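Side-chain contact in acyl-[acyl-carrier-protein]--UDP-N-acetylglucosamine O-acyltransferase (Helicobacter pylori, PDB 1J2Z), which transfers a (3R)-hydroxyacyl chain from acyl carrier protein to UDP-N-acetylglucosamine, the first step on the pathway to lipid IV(A): residues Gly65-Pro68 with Lys72-Gly75. Sequence-based numbering, arbitrary orientation.
Sequences GTQP and KYKG. With SO4 (sulfate ion), chain C.
Pro68 lays its CG over one face of the Tyr73 ring, 3.7 Å from the centroid and 24° off the normal, a CH-pi contact. The touch falls toward the CB side of the aromatic ring, where Pro68 CG is 3.5 Å from Tyr73 CG, and the side chains cross at about a right angle. The Tyr73 ring leaves its backbone with CG opposite the N (chi1 -176°), which carries it back across the loop between strands 63-64 and 79-82 of the left-handed beta-helix. Its far half meets Gln67, whose CB comes obliquely to within 3.7 Å of Tyr73 CE2. The backbone N of Gly75 lies over the opposite face, toward the rim, and the hydroxyl is hydrogen-bonded to Glu76 O.

Gln67 brings its amide NE2 to a sulfate, probably from the crystallisation liquor, with a hydrogen bond of 3.0 Å to sulfate O3. Its backbone N gives a nearly straight hydrogen bond (168°) of 2.7 Å to sulfate O4. Pro68 also packs on His121, which probably binds substrate. Apolar packing therefore joins the two arms of this loop beside substrate-binding residues that include Lys72, while Gln67 N and NE2 hold the anion and Gln67 O accepts a hydrogen bond from Arg89 NH2 of a second subunit.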
loop_
_atom_site.group_PDB
_atom_site.type_symbol
_atom_site.label_atom_id
_atom_site.label_comp_id
_atom_site.label_asym_id
_atom_site.label_seq_id
_atom_site.Cartn_x
_atom_site.Cartn_y
_atom_site.Cartn_z
ATOM N N GLY A 65 -1.899 -11.035 15.268
ATOM C CA GLY A 65 -2.860 -11.569 16.206
ATOM C C GLY A 65 -4.131 -10.798 16.468
ATOM O O GLY A 65 -4.985 -11.310 17.178
ATOM N N THR A 66 -4.271 -9.582 15.943
ATOM C CA THR A 66 -5.511 -8.848 16.168
ATOM C C THR A 66 -6.592 -9.585 15.388
ATOM O O THR A 66 -6.288 -10.337 14.462
ATOM C CB THR A 66 -5.433 -7.375 15.682
ATOM O OG1 THR A 66 -4.995 -7.337 14.320
ATOM C CG2 THR A 66 -4.480 -6.574 16.556
ATOM N N GLN A 67 -7.847 -9.369 15.757
ATOM C CA GLN A 67 -8.961 -10.053 15.108
ATOM C C GLN A 67 -9.076 -9.840 13.604
ATOM O O GLN A 67 -8.737 -8.776 13.082
ATOM C CB GLN A 67 -10.279 -9.661 15.783
ATOM C CG GLN A 67 -10.496 -8.167 15.917
ATOM C CD GLN A 67 -11.721 -7.831 16.752
ATOM O OE1 GLN A 67 -12.857 -8.027 16.319
ATOM N NE2 GLN A 67 -11.494 -7.332 17.960
ATOM N N PRO A 68 -9.548 -10.865 12.880
ATOM C CA PRO A 68 -9.687 -10.715 11.431
ATOM C C PRO A 68 -10.608 -9.548 11.084
ATOM O O PRO A 68 -11.454 -9.150 11.889
ATOM C CB PRO A 68 -10.243 -12.074 10.984
ATOM C CG PRO A 68 -10.854 -12.648 12.227
ATOM C CD PRO A 68 -9.903 -12.228 13.308
ATOM N N LYS A 72 -17.898 -11.734 9.201
ATOM C CA LYS A 72 -18.442 -12.997 9.688
ATOM C C LYS A 72 -17.857 -13.393 11.042
ATOM O O LYS A 72 -18.478 -14.138 11.800
ATOM C CB LYS A 72 -18.182 -14.112 8.667
ATOM C CG LYS A 72 -18.717 -15.478 9.090
ATOM C CD LYS A 72 -18.440 -16.553 8.043
ATOM C CE LYS A 72 -18.983 -17.906 8.493
ATOM N NZ LYS A 72 -18.745 -18.983 7.490
ATOM N N TYR A 73 -16.662 -12.892 11.343
ATOM C CA TYR A 73 -16.008 -13.206 12.609
ATOM C C TYR A 73 -16.865 -12.758 13.787
ATOM O O TYR A 73 -17.457 -11.679 13.759
ATOM C CB TYR A 73 -14.645 -12.519 12.690
ATOM C CG TYR A 73 -13.873 -12.877 13.937
ATOM C CD1 TYR A 73 -13.371 -14.166 14.122
ATOM C CD2 TYR A 73 -13.651 -11.934 14.939
ATOM C CE1 TYR A 73 -12.666 -14.509 15.275
ATOM C CE2 TYR A 73 -12.948 -12.267 16.097
ATOM C CZ TYR A 73 -12.459 -13.554 16.256
ATOM O OH TYR A 73 -11.771 -13.891 17.397
ATOM N N LYS A 74 -16.922 -13.586 14.825
ATOM C CA LYS A 74 -17.713 -13.267 16.009
ATOM C C LYS A 74 -16.982 -13.650 17.297
ATOM O O LYS A 74 -17.405 -14.559 18.012
ATOM C CB LYS A 74 -19.065 -13.988 15.943
ATOM C CG LYS A 74 -20.014 -13.649 17.084
ATOM C CD LYS A 74 -21.309 -14.441 16.982
ATOM C CE LYS A 74 -22.266 -14.091 18.112
ATOM N NZ LYS A 74 -23.532 -14.870 18.024
ATOM N N GLY A 75 -15.889 -12.948 17.585
ATOM C CA GLY A 75 -15.120 -13.227 18.787
ATOM C C GLY A 75 -14.798 -14.701 18.933
ATOM O O GLY A 75 -14.706 -15.226 20.044
HETATM S S SO4 C . -8.157 -7.841 19.398
HETATM O O1 SO4 C . -6.861 -7.484 19.975
HETATM O O2 SO4 C . -8.513 -9.191 19.805
HETATM O O3 SO4 C . -9.187 -6.920 19.855
HETATM O O4 SO4 C . -8.102 -7.779 17.939
#